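PDB 6ITX: fiber protein from Duck adenovirus 1, which probably attaches the virus to host-cell receptors through its C-terminal head, the trimeric domain seen in this structure. Local coordinates for residues V126-V131 against I294-V299; C166-R171 against Y195-A200; P181-W186 against N191-F196. All coordinates share one frame; numbering follows the deposited sequence.

Contacts 1 and 2 belong to the buried interior of the fiber head, whereas contact 3 lies nearer the surface and is partly open. Contact 1 joins two long strands of the main sheet through large side chains. Contacts 2 and 3 are formed largely by loop residues and meet on 191-200: each brings a proline-containing segment, 166-171 or 181-186, against that stretch. All three rest on apolar packing, but its scale changes, from aromatic rings and leucine in contact 1 to proline, phenylalanine and alanine in contact 2 and small valine, threonine and proline groups in contact 3. Phe196 joins contacts 1 and 2, its ring on Leu128 and Ser130, its CB on Pro167, and also belongs to 191-196.

Contact 1: V126-V131 against I294-V299; sequences VYLTSV and IPFTYV
Leu128 meets Phe296 and Tyr298 across an intervening strand, with the nearest CA atoms, those of Leu128 and Thr297, 9.3 Å apart. Segments 126-131 and 294-299 run in roughly the same direction, each antiparallel to strand 134-144, which pairs with both. Their large side chains meet over one face of that middle strand, inside the beta-sandwich of the adenovirus fiber head. The closer packing is at one branch of the leucine: CD2 lies 3.8 Å from Phe296 CZ and approaches that ring obliquely. Both aromatic residues hold CG between the backbone N and the carbonyl carbon (chi1 62° in each), which stands the two rings side by side along the strand; Phe296 CE2 and Tyr298 CD1 face each other edge to edge. The other branch makes a longer contact, CD1 4.2 Å from Tyr298 OH, the two side chains crossing at about a right angle. Phe196 O hydrogen-bonds this hydroxyl, satisfying it. On the side of the trimer contacts Tyr127, Pro295 and Thr297 keep some exposure, while Thr129 and Val131 are buried; Tyr127 OH hydrogen-bonds Gly132 O of a second subunit, and Val131 packs on Val131 of a third. On the inner face, strand 262-271 contributes Met265 against Phe296 and Ile263 against Tyr298, and strand 95-100 brings Ile97 and Met99 onto Leu128.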
# COMPACT_ATOMS: atom_id res chain seq x y z
N VAL A 126 5.03 -3.04 -16.63
CA VAL A 126 5.34 -2.20 -15.48
C VAL A 126 4.94 -0.77 -15.80
O VAL A 126 5.42 -0.20 -16.79
CB VAL A 126 6.82 -2.27 -15.10
CG1 VAL A 126 7.03 -1.68 -13.70
CG2 VAL A 126 7.33 -3.69 -15.18
N TYR A 127 4.10 -0.18 -14.96
CA TYR A 127 3.64 1.19 -15.11
C TYR A 127 4.15 1.97 -13.92
O TYR A 127 3.75 1.69 -12.79
CB TYR A 127 2.12 1.25 -15.19
CG TYR A 127 1.56 2.58 -15.70
CD1 TYR A 127 1.66 2.93 -17.05
CD2 TYR A 127 0.91 3.45 -14.83
CE1 TYR A 127 1.14 4.12 -17.52
CE2 TYR A 127 0.38 4.65 -15.30
CZ TYR A 127 0.50 4.99 -16.64
OH TYR A 127 -0.02 6.19 -17.11
N LEU A 128 5.01 2.95 -14.16
CA LEU A 128 5.59 3.75 -13.09
C LEU A 128 5.24 5.22 -13.28
O LEU A 128 5.44 5.78 -14.37
CB LEU A 128 7.10 3.57 -13.04
CG LEU A 128 7.53 2.12 -12.91
CD1 LEU A 128 9.02 2.04 -13.04
CD2 LEU A 128 7.10 1.55 -11.56
N THR A 129 4.73 5.84 -12.21
CA THR A 129 4.58 7.28 -12.12
C THR A 129 5.50 7.83 -11.05
O THR A 129 5.65 7.25 -9.98
CB THR A 129 3.13 7.67 -11.79
OG1 THR A 129 2.87 7.42 -10.40
CG2 THR A 129 2.16 6.90 -12.66
N SER A 130 6.12 8.96 -11.34
CA SER A 130 6.93 9.67 -10.38
C SER A 130 6.18 10.94 -10.00
O SER A 130 5.94 11.79 -10.86
CB SER A 130 8.30 10.02 -10.96
OG SER A 130 9.00 10.93 -10.11
N VAL A 131 5.79 11.05 -8.73
CA VAL A 131 5.06 12.22 -8.26
C VAL A 131 5.66 12.66 -6.94
O VAL A 131 5.66 11.89 -5.97
CB VAL A 131 3.54 11.96 -8.16
CG1 VAL A 131 3.26 10.67 -7.48
CG2 VAL A 131 2.82 13.13 -7.46
N ILE A 294 0.06 -5.16 -9.49
CA ILE A 294 0.34 -5.06 -8.06
C ILE A 294 0.90 -3.66 -7.80
O ILE A 294 2.00 -3.34 -8.29
CB ILE A 294 1.31 -6.15 -7.59
CG1 ILE A 294 0.81 -7.54 -8.00
CG2 ILE A 294 1.56 -6.02 -6.07
CD1 ILE A 294 1.88 -8.62 -7.98
N PRO A 295 0.22 -2.83 -7.02
CA PRO A 295 0.77 -1.49 -6.73
C PRO A 295 1.82 -1.53 -5.63
O PRO A 295 1.69 -2.27 -4.66
CB PRO A 295 -0.46 -0.69 -6.30
CG PRO A 295 -1.36 -1.72 -5.76
CD PRO A 295 -1.17 -2.96 -6.57
N PHE A 296 2.86 -0.71 -5.81
CA PHE A 296 3.94 -0.57 -4.84
C PHE A 296 4.51 0.84 -4.95
O PHE A 296 4.32 1.52 -5.96
CB PHE A 296 5.05 -1.59 -5.07
CG PHE A 296 5.73 -1.45 -6.42
CD1 PHE A 296 5.17 -2.01 -7.56
CD2 PHE A 296 6.90 -0.71 -6.54
CE1 PHE A 296 5.77 -1.85 -8.80
CE2 PHE A 296 7.51 -0.56 -7.77
CZ PHE A 296 6.94 -1.13 -8.90
N THR A 297 5.23 1.26 -3.91
CA THR A 297 5.81 2.59 -3.85
C THR A 297 7.25 2.52 -3.34
O THR A 297 7.54 1.79 -2.39
CB THR A 297 4.99 3.52 -2.93
OG1 THR A 297 3.73 3.84 -3.55
CG2 THR A 297 5.74 4.80 -2.63
N TYR A 298 8.15 3.28 -3.95
CA TYR A 298 9.48 3.49 -3.39
C TYR A 298 9.91 4.92 -3.66
O TYR A 298 9.31 5.64 -4.48
CB TYR A 298 10.52 2.50 -3.97
CG TYR A 298 10.71 2.63 -5.46
CD1 TYR A 298 9.85 2.00 -6.34
CD2 TYR A 298 11.73 3.41 -5.99
CE1 TYR A 298 10.01 2.12 -7.70
CE2 TYR A 298 11.89 3.53 -7.35
CZ TYR A 298 11.03 2.89 -8.20
OH TYR A 298 11.16 3.00 -9.57
N VAL A 299 10.99 5.33 -2.98
CA VAL A 299 11.54 6.68 -3.14
C VAL A 299 12.29 6.76 -4.47
O VAL A 299 13.23 6.00 -4.72
CB VAL A 299 12.46 7.05 -1.98
CG1 VAL A 299 12.64 8.55 -1.92
CG2 VAL A 299 11.91 6.56 -0.66

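Contact 2: C166-R171 against Y195-A200; sequences CPFSAR and YFAANA
Pro167 and Phe168 present neighbouring side chains to Phe196 and Ala197, making a buried contact of two adjacent apolar pairs. The proline ring comes alongside the base of Phe196: CG and CB each lie 3.9 Å from Phe196 CB, and CG also borders the Phe196 carbonyl group. The aromatic ring of Phe196 plays little part here, because its CG stands anti to the carbonyl carbon (chi1 -65°) and carries the ring away from 166-171. Beside this pair, the methyl group of Ala197 approaches the Phe168 ring obliquely, its CB 3.9 Å from Phe168 CD2 and equally far from CE2. Pro167 and Phe168 are the two central residues of a type I beta turn from Cys166 to Ser169, closed by a hydrogen bond of 3.0 Å from Ser169 N to Cys166 O. The turn follows strand 160-165, and it is this bend that sets both side chains toward 195-200. Within it Cys166 SG lies over one side of the Phe168 ring, 3.6 Å from its plane and nearer its margin than its middle. Further out, Ile97 and Met99 of strand 95-100 back Pro167, and Leu260 packs on Phe168. The opposing segment is anchored beyond Ala197: Ala198 is hydrogen-bonded to Asn261, and Asn199 is joined to Val299 by a backbone hydrogen bond. Asn199 also serves as N-cap of helix 200-203, its OD1 accepting from Ser202 N, and it touches the bound glutamine.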
# COMPACT_ATOMS: atom_id res chain seq x y z
N CYS A 166 15.03 -2.18 -14.42
CA CYS A 166 16.11 -1.25 -14.72
C CYS A 166 15.57 -0.14 -15.61
O CYS A 166 15.77 -0.15 -16.83
CB CYS A 166 17.29 -1.95 -15.39
SG CYS A 166 18.76 -0.91 -15.40
N PRO A 167 14.89 0.85 -15.03
CA PRO A 167 14.37 1.96 -15.85
C PRO A 167 15.46 2.75 -16.56
O PRO A 167 15.15 3.48 -17.51
CB PRO A 167 13.61 2.83 -14.83
CG PRO A 167 14.07 2.39 -13.49
CD PRO A 167 14.54 0.97 -13.61
N PHE A 168 16.71 2.63 -16.13
CA PHE A 168 17.85 3.30 -16.76
C PHE A 168 18.71 2.31 -17.54
O PHE A 168 19.92 2.51 -17.69
CB PHE A 168 18.68 4.02 -15.70
CG PHE A 168 19.15 3.13 -14.59
CD1 PHE A 168 20.35 2.43 -14.70
CD2 PHE A 168 18.38 2.95 -13.45
CE1 PHE A 168 20.78 1.59 -13.69
CE2 PHE A 168 18.80 2.12 -12.43
CZ PHE A 168 20.00 1.44 -12.55
N SER A 169 18.10 1.24 -18.05
CA SER A 169 18.85 0.24 -18.81
C SER A 169 19.47 0.79 -20.09
O SER A 169 20.34 0.13 -20.67
CB SER A 169 17.94 -0.93 -19.18
OG SER A 169 16.91 -0.53 -20.07
N ALA A 170 19.05 1.97 -20.57
CA ALA A 170 19.64 2.49 -21.80
C ALA A 170 21.05 3.01 -21.54
O ALA A 170 21.97 2.77 -22.35
CB ALA A 170 18.75 3.59 -22.40
N ARG A 171 21.26 3.67 -20.40
CA ARG A 171 22.58 4.11 -19.96
C ARG A 171 23.37 2.98 -19.30
O ARG A 171 24.60 3.01 -19.29
CB ARG A 171 22.43 5.29 -19.00
CG ARG A 171 23.69 5.70 -18.25
CD ARG A 171 23.65 7.18 -17.88
NE ARG A 171 22.34 7.77 -18.17
CZ ARG A 171 22.11 8.66 -19.13
NH1 ARG A 171 20.88 9.14 -19.32
NH2 ARG A 171 23.10 9.08 -19.90
N TYR A 195 14.66 9.45 -13.37
CA TYR A 195 13.94 9.84 -12.16
C TYR A 195 13.40 8.64 -11.41
O TYR A 195 12.93 8.79 -10.28
CB TYR A 195 12.79 10.79 -12.49
CG TYR A 195 13.21 12.23 -12.64
CD1 TYR A 195 14.44 12.57 -13.20
CD2 TYR A 195 12.38 13.26 -12.21
CE1 TYR A 195 14.83 13.89 -13.34
CE2 TYR A 195 12.75 14.59 -12.35
CZ TYR A 195 13.98 14.90 -12.91
OH TYR A 195 14.36 16.22 -13.04
N PHE A 196 13.46 7.45 -12.02
CA PHE A 196 12.89 6.23 -11.48
C PHE A 196 13.95 5.24 -11.03
O PHE A 196 13.64 4.06 -10.81
CB PHE A 196 11.97 5.58 -12.52
CG PHE A 196 10.76 6.39 -12.87
CD1 PHE A 196 10.82 7.35 -13.87
CD2 PHE A 196 9.54 6.14 -12.25
CE1 PHE A 196 9.71 8.08 -14.21
CE2 PHE A 196 8.42 6.87 -12.58
CZ PHE A 196 8.51 7.85 -13.58
N ALA A 197 15.20 5.66 -10.91
CA ALA A 197 16.13 4.89 -10.11
C ALA A 197 15.82 5.14 -8.63
O ALA A 197 15.32 6.20 -8.25
CB ALA A 197 17.57 5.28 -10.43
N ALA A 198 16.12 4.15 -7.80
CA ALA A 198 15.80 4.28 -6.38
C ALA A 198 16.73 5.29 -5.71
O ALA A 198 17.94 5.31 -5.97
CB ALA A 198 15.87 2.92 -5.69
N ASN A 199 16.16 6.13 -4.84
CA ASN A 199 16.90 7.24 -4.24
C ASN A 199 18.25 6.81 -3.69
O ASN A 199 18.35 5.79 -3.00
CB ASN A 199 16.08 7.88 -3.12
CG ASN A 199 16.81 9.06 -2.47
OD1 ASN A 199 17.49 8.92 -1.45
ND2 ASN A 199 16.66 10.23 -3.07
N ALA A 200 19.29 7.59 -3.98
CA ALA A 200 20.63 7.20 -3.57
C ALA A 200 20.83 7.33 -2.06
O ALA A 200 21.35 6.41 -1.41
CB ALA A 200 21.69 8.00 -4.32

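Contact 3: P181-W186 against N191-F196; sequences PAPVVW and NTPLYF
Residues 184-185 form a short extended strand that turns a corner at Trp186, while 191-195 has helical backbone angles without the regular helical bonds. Instead, three successive bonds each reach back three residues, among them Tyr195 N to Thr192 O at 2.9 Å. Nearest CA atoms are those of Val185 and Thr192, 6.9 Å apart, with Pro183 and Pro193 almost as close. The contact packs the short strand beside 95-100, held by backbone hydrogen bonds between Val184 and Ser98 and between Trp186 and Ile96, against the loop leading to helix 200-203 in the fiber head. Val185 points toward the turning segment, between Val184 and Trp186, which point away from it. Its two methyl groups divide the work. CG1, anti to the backbone N (chi1 -176°), rests 3.7 Å from Thr192 CB, and CG2 lies 3.8 Å from Pro193 CD, where the side chains cross at about a right angle. Pro183 adds a longer contact, its CG 4.3 Å from Pro193 CG. Thr192 OG1 is hydrogen-bonded to Asp189 O. At this partly exposed edge, then, burial of methyl and ring carbons is what joins the two segments.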
# COMPACT_ATOMS: atom_id res chain seq x y z
N PRO A 181 12.51 -4.48 -22.20
CA PRO A 181 12.76 -3.52 -23.29
C PRO A 181 13.10 -2.15 -22.71
O PRO A 181 13.05 -1.93 -21.50
CB PRO A 181 11.44 -3.49 -24.07
CG PRO A 181 10.80 -4.81 -23.76
CD PRO A 181 11.17 -5.09 -22.31
N ALA A 182 13.47 -1.24 -23.60
CA ALA A 182 13.64 0.14 -23.18
C ALA A 182 12.35 0.62 -22.52
O ALA A 182 11.26 0.15 -22.84
CB ALA A 182 13.97 1.03 -24.38
N PRO A 183 12.43 1.54 -21.57
CA PRO A 183 11.19 2.17 -21.10
C PRO A 183 10.57 2.97 -22.23
O PRO A 183 11.20 3.24 -23.26
CB PRO A 183 11.65 3.06 -19.93
CG PRO A 183 13.08 2.72 -19.69
CD PRO A 183 13.62 2.15 -20.96
N VAL A 184 9.31 3.33 -22.05
CA VAL A 184 8.58 4.17 -22.98
C VAL A 184 8.10 5.35 -22.16
O VAL A 184 7.30 5.17 -21.23
CB VAL A 184 7.39 3.44 -23.65
CG1 VAL A 184 6.47 4.44 -24.31
CG2 VAL A 184 7.87 2.39 -24.64
N VAL A 185 8.60 6.53 -22.46
CA VAL A 185 8.27 7.70 -21.66
C VAL A 185 6.95 8.27 -22.15
O VAL A 185 6.85 8.71 -23.30
CB VAL A 185 9.39 8.74 -21.75
CG1 VAL A 185 9.08 9.92 -20.83
CG2 VAL A 185 10.71 8.10 -21.42
N TRP A 186 5.93 8.26 -21.27
CA TRP A 186 4.63 8.89 -21.52
C TRP A 186 4.50 10.29 -20.94
O TRP A 186 3.57 11.00 -21.32
CB TRP A 186 3.48 8.04 -20.97
CG TRP A 186 3.44 6.66 -21.50
CD1 TRP A 186 3.98 5.55 -20.93
CD2 TRP A 186 2.81 6.23 -22.71
NE1 TRP A 186 3.74 4.45 -21.71
CE2 TRP A 186 3.02 4.84 -22.81
CE3 TRP A 186 2.09 6.87 -23.71
CZ2 TRP A 186 2.54 4.09 -23.89
CZ3 TRP A 186 1.61 6.12 -24.78
CH2 TRP A 186 1.83 4.74 -24.85
N ASN A 191 15.17 12.38 -20.58
CA ASN A 191 15.86 12.16 -19.32
C ASN A 191 15.01 11.42 -18.30
O ASN A 191 15.55 10.92 -17.31
CB ASN A 191 16.31 13.49 -18.73
CG ASN A 191 17.70 13.88 -19.17
OD1 ASN A 191 18.45 13.06 -19.71
ND2 ASN A 191 18.07 15.14 -18.93
N THR A 192 13.70 11.33 -18.54
CA THR A 192 12.77 10.89 -17.50
C THR A 192 13.09 9.54 -16.88
O THR A 192 12.91 9.41 -15.65
CB THR A 192 11.35 10.91 -18.06
OG1 THR A 192 10.94 12.27 -18.24
CG2 THR A 192 10.37 10.20 -17.11
N PRO A 193 13.55 8.51 -17.61
CA PRO A 193 13.89 7.25 -16.94
C PRO A 193 14.75 7.40 -15.69
O PRO A 193 14.54 6.67 -14.71
CB PRO A 193 14.61 6.47 -18.04
CG PRO A 193 13.93 6.89 -19.24
CD PRO A 193 13.66 8.37 -19.07
N LEU A 194 15.68 8.36 -15.69
CA LEU A 194 16.59 8.51 -14.56
C LEU A 194 15.87 8.90 -13.27
O LEU A 194 16.42 8.70 -12.18
CB LEU A 194 17.67 9.54 -14.89
CG LEU A 194 18.55 9.22 -16.10
CD1 LEU A 194 19.59 10.29 -16.25
CD2 LEU A 194 19.21 7.85 -15.95
N TYR A 195 14.66 9.45 -13.37
CA TYR A 195 13.94 9.84 -12.16
C TYR A 195 13.40 8.64 -11.41
O TYR A 195 12.93 8.79 -10.28
CB TYR A 195 12.79 10.79 -12.49
CG TYR A 195 13.21 12.23 -12.64
CD1 TYR A 195 14.44 12.57 -13.20
CD2 TYR A 195 12.38 13.26 -12.21
CE1 TYR A 195 14.83 13.89 -13.34
CE2 TYR A 195 12.75 14.59 -12.35
CZ TYR A 195 13.98 14.90 -12.91
OH TYR A 195 14.36 16.22 -13.04
N PHE A 196 13.46 7.45 -12.02
CA PHE A 196 12.89 6.23 -11.48
C PHE A 196 13.95 5.24 -11.03
O PHE A 196 13.64 4.06 -10.81
CB PHE A 196 11.97 5.58 -12.52
CG PHE A 196 10.76 6.39 -12.87
CD1 PHE A 196 10.82 7.35 -13.87
CD2 PHE A 196 9.54 6.14 -12.25
CE1 PHE A 196 9.71 8.08 -14.21
CE2 PHE A 196 8.42 6.87 -12.58
CZ PHE A 196 8.51 7.85 -13.58